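Local atomic coordinates of putative L-alanine-DL-glutamate epimerase (Burkholderia xenovorans, PDB entry 3GO2), a protein that probably acts as a magnesium-dependent racemase or epimerase of the mandelate racemase/muconate lactonizing enzyme family. Residues 269-274 with 278-283. Residues are numbered along the deposited sequence; the frame is centred on the assembly and turned at random.
With MG (magnesium ion), chain C; MG (magnesium ion), chain B.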
loop_
_atom_site.group_PDB
_atom_site.type_symbol
_atom_site.label_atom_id
_atom_site.label_comp_id
_atom_site.label_asym_id
_atom_site.label_seq_id
_atom_site.Cartn_x
_atom_site.Cartn_y
_atom_site.Cartn_z
ATOM N N GLU A 269 26.563 -0.196 -3.367
ATOM C CA GLU A 269 27.909 -0.733 -3.194
ATOM C C GLU A 269 28.321 -0.930 -1.746
ATOM O O GLU A 269 29.321 -1.610 -1.485
ATOM C CB GLU A 269 28.955 0.145 -3.897
ATOM C CG GLU A 269 29.341 1.411 -3.155
ATOM C CD GLU A 269 30.316 2.257 -3.926
ATOM O OE1 GLU A 269 30.919 3.124 -3.307
ATOM O OE2 GLU A 269 30.506 2.040 -5.124
ATOM N N THR A 270 27.567 -0.351 -0.809
ATOM C CA THR A 270 27.916 -0.425 0.590
ATOM C C THR A 270 27.022 -1.386 1.363
ATOM O O THR A 270 27.080 -1.393 2.601
ATOM C CB THR A 270 27.955 0.953 1.284
ATOM O OG1 THR A 270 26.627 1.446 1.515
ATOM C CG2 THR A 270 28.777 1.946 0.476
ATOM N N LEU A 271 26.191 -2.148 0.659
ATOM C CA LEU A 271 25.179 -2.990 1.298
ATOM C C LEU A 271 25.593 -4.470 1.356
ATOM O O LEU A 271 26.359 -4.963 0.505
ATOM C CB LEU A 271 23.863 -2.880 0.546
ATOM C CG LEU A 271 23.262 -1.504 0.360
ATOM C CD1 LEU A 271 21.897 -1.622 -0.385
ATOM C CD2 LEU A 271 23.118 -0.781 1.694
ATOM N N PHE A 272 25.021 -5.164 2.327
ATOM C CA PHE A 272 25.319 -6.565 2.624
ATOM C C PHE A 272 24.079 -7.465 2.562
ATOM O O PHE A 272 23.110 -7.261 3.289
ATOM C CB PHE A 272 25.928 -6.703 4.028
ATOM C CG PHE A 272 27.223 -5.993 4.201
ATOM C CD1 PHE A 272 28.427 -6.662 4.072
ATOM C CD2 PHE A 272 27.248 -4.651 4.539
ATOM C CE1 PHE A 272 29.621 -5.989 4.252
ATOM C CE2 PHE A 272 28.427 -3.992 4.714
ATOM C CZ PHE A 272 29.618 -4.665 4.569
ATOM N N GLY A 273 24.165 -8.496 1.730
ATOM C CA GLY A 273 23.183 -9.559 1.654
ATOM C C GLY A 273 21.899 -9.175 0.972
ATOM O O GLY A 273 21.578 -8.012 0.826
ATOM N N ILE A 274 21.138 -10.183 0.581
ATOM C CA ILE A 274 19.833 -9.921 0.015
ATOM C C ILE A 274 19.004 -9.034 0.953
ATOM O O ILE A 274 18.308 -8.123 0.497
ATOM C CB ILE A 274 19.091 -11.227 -0.288
ATOM C CG1 ILE A 274 19.733 -11.960 -1.478
ATOM C CG2 ILE A 274 17.573 -10.933 -0.527
ATOM C CD1 ILE A 274 19.094 -13.286 -1.765
ATOM N N LYS A 278 17.109 -5.683 -0.504
ATOM C CA LYS A 278 15.688 -5.879 -0.738
ATOM C C LYS A 278 14.859 -4.600 -0.652
ATOM O O LYS A 278 14.050 -4.368 -1.542
ATOM C CB LYS A 278 15.141 -6.970 0.180
ATOM C CG LYS A 278 13.618 -7.168 0.111
ATOM C CD LYS A 278 13.182 -8.333 1.004
ATOM C CE LYS A 278 11.761 -8.159 1.509
ATOM N NZ LYS A 278 10.737 -8.026 0.390
ATOM N N PRO A 279 15.018 -3.763 0.404
ATOM C CA PRO A 279 14.177 -2.576 0.442
ATOM C C PRO A 279 14.350 -1.628 -0.764
ATOM O O PRO A 279 13.386 -0.979 -1.177
ATOM C CB PRO A 279 14.589 -1.877 1.743
ATOM C CG PRO A 279 15.364 -2.840 2.483
ATOM C CD PRO A 279 15.807 -3.923 1.633
ATOM N N PHE A 280 15.545 -1.594 -1.346
ATOM C CA PHE A 280 15.802 -0.770 -2.502
ATOM C C PHE A 280 15.103 -1.335 -3.718
ATOM O O PHE A 280 14.470 -0.596 -4.481
ATOM C CB PHE A 280 17.307 -0.610 -2.724
ATOM C CG PHE A 280 17.983 0.154 -1.611
ATOM C CD1 PHE A 280 18.083 1.521 -1.667
ATOM C CD2 PHE A 280 18.492 -0.510 -0.502
ATOM C CE1 PHE A 280 18.686 2.235 -0.625
ATOM C CE2 PHE A 280 19.098 0.168 0.522
ATOM C CZ PHE A 280 19.197 1.574 0.452
ATOM N N PHE A 281 15.174 -2.649 -3.910
ATOM C CA PHE A 281 14.517 -3.242 -5.070
ATOM C C PHE A 281 12.987 -3.134 -4.925
ATOM O O PHE A 281 12.279 -2.839 -5.905
ATOM C CB PHE A 281 14.952 -4.693 -5.260
ATOM C CG PHE A 281 16.441 -4.896 -5.568
ATOM C CD1 PHE A 281 17.323 -3.846 -5.754
ATOM C CD2 PHE A 281 16.940 -6.189 -5.715
ATOM C CE1 PHE A 281 18.657 -4.073 -6.031
ATOM C CE2 PHE A 281 18.278 -6.418 -5.995
ATOM C CZ PHE A 281 19.136 -5.353 -6.163
ATOM N N ASP A 282 12.476 -3.355 -3.717
ATOM C CA ASP A 282 11.025 -3.244 -3.476
ATOM C C ASP A 282 10.493 -1.834 -3.799
ATOM O O ASP A 282 9.338 -1.682 -4.229
ATOM C CB ASP A 282 10.715 -3.592 -2.028
ATOM C CG ASP A 282 10.845 -5.092 -1.740
ATOM O OD1 ASP A 282 10.994 -5.894 -2.674
ATOM O OD2 ASP A 282 10.752 -5.423 -0.558
ATOM N N ALA A 283 11.349 -0.838 -3.601
ATOM C CA ALA A 283 11.015 0.554 -3.850
ATOM C C ALA A 283 11.289 1.043 -5.273
ATOM O O ALA A 283 10.996 2.197 -5.567
ATOM C CB ALA A 283 11.736 1.447 -2.815
HETATM MG MG MG C . 26.844 0.042 4.461
HETATM MG MG MG B . 31.325 4.359 -5.868
HETATM O O HOH W 1 32.524 4.790 -4.612
HETATM O O HOH W 2 29.239 5.177 -5.056
HETATM O O HOH W 3 27.322 -1.006 6.528
HETATM O O HOH W 4 24.596 -0.963 5.012
#
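Leu271 meets Phe280 and Ile274 meets Lys278 where the loop after barrel strand 265-267 turns into helix 273-282. The loop begins at the metals. Glu269 is the carboxylate that a hard cation calls for: its OE2 lies 2.6 Å, long for magnesium, from one magnesium ion, which Asp219 also binds, in the pattern of acidic ligands at the strand ends of the enolase-superfamily barrel. Thr270 serves a second magnesium ion through its main chain, with O at 2.4 Å. Tyr249 OH of the same chain and the carbonyl O of Pro78 of a neighbouring subunit bind the same ion, so this site bridges two chains.

Leu271 then turns inward. Its side chain and that of Phe280 approach from opposite directions, and its CD1 methyl meets the ring obliquely, 3.4 Å from CE2 of Phe280. Phe280 has CG beside its backbone N (chi1 -66°), which sends the ring from the helix toward the loop; Pro251 and Leu254 of helix 251-259 also touch it, a setting that suits a large apolar side chain. The loop's polar backbone is satisfied by side chains: Asn296 bonds both Leu271 O and Gly273 N, and Glu276 OE1 accepts Phe272 N. Gly273 has a positive phi of 75°, readily accessible to glycine, just ahead of Ile274. At Ile274 the carbonyl O accepts the N-H of Lys278 at 2.9 Å, an i to i+4 bond. Lys278 NZ reaches the syn lone pair of OD2 of Asp282, one turn further along the helix, at 2.8 Å, forming a salt bridge.

Chemically, the contact is divided: metal coordination, by a carboxylate and by a neutral carbonyl, holds the loop's start, whereas the apolar Leu271-Phe280 touch packs the loop against the helix of this beta-alpha-beta unit and the Ile274-Lys278 bond belongs to the helix itself.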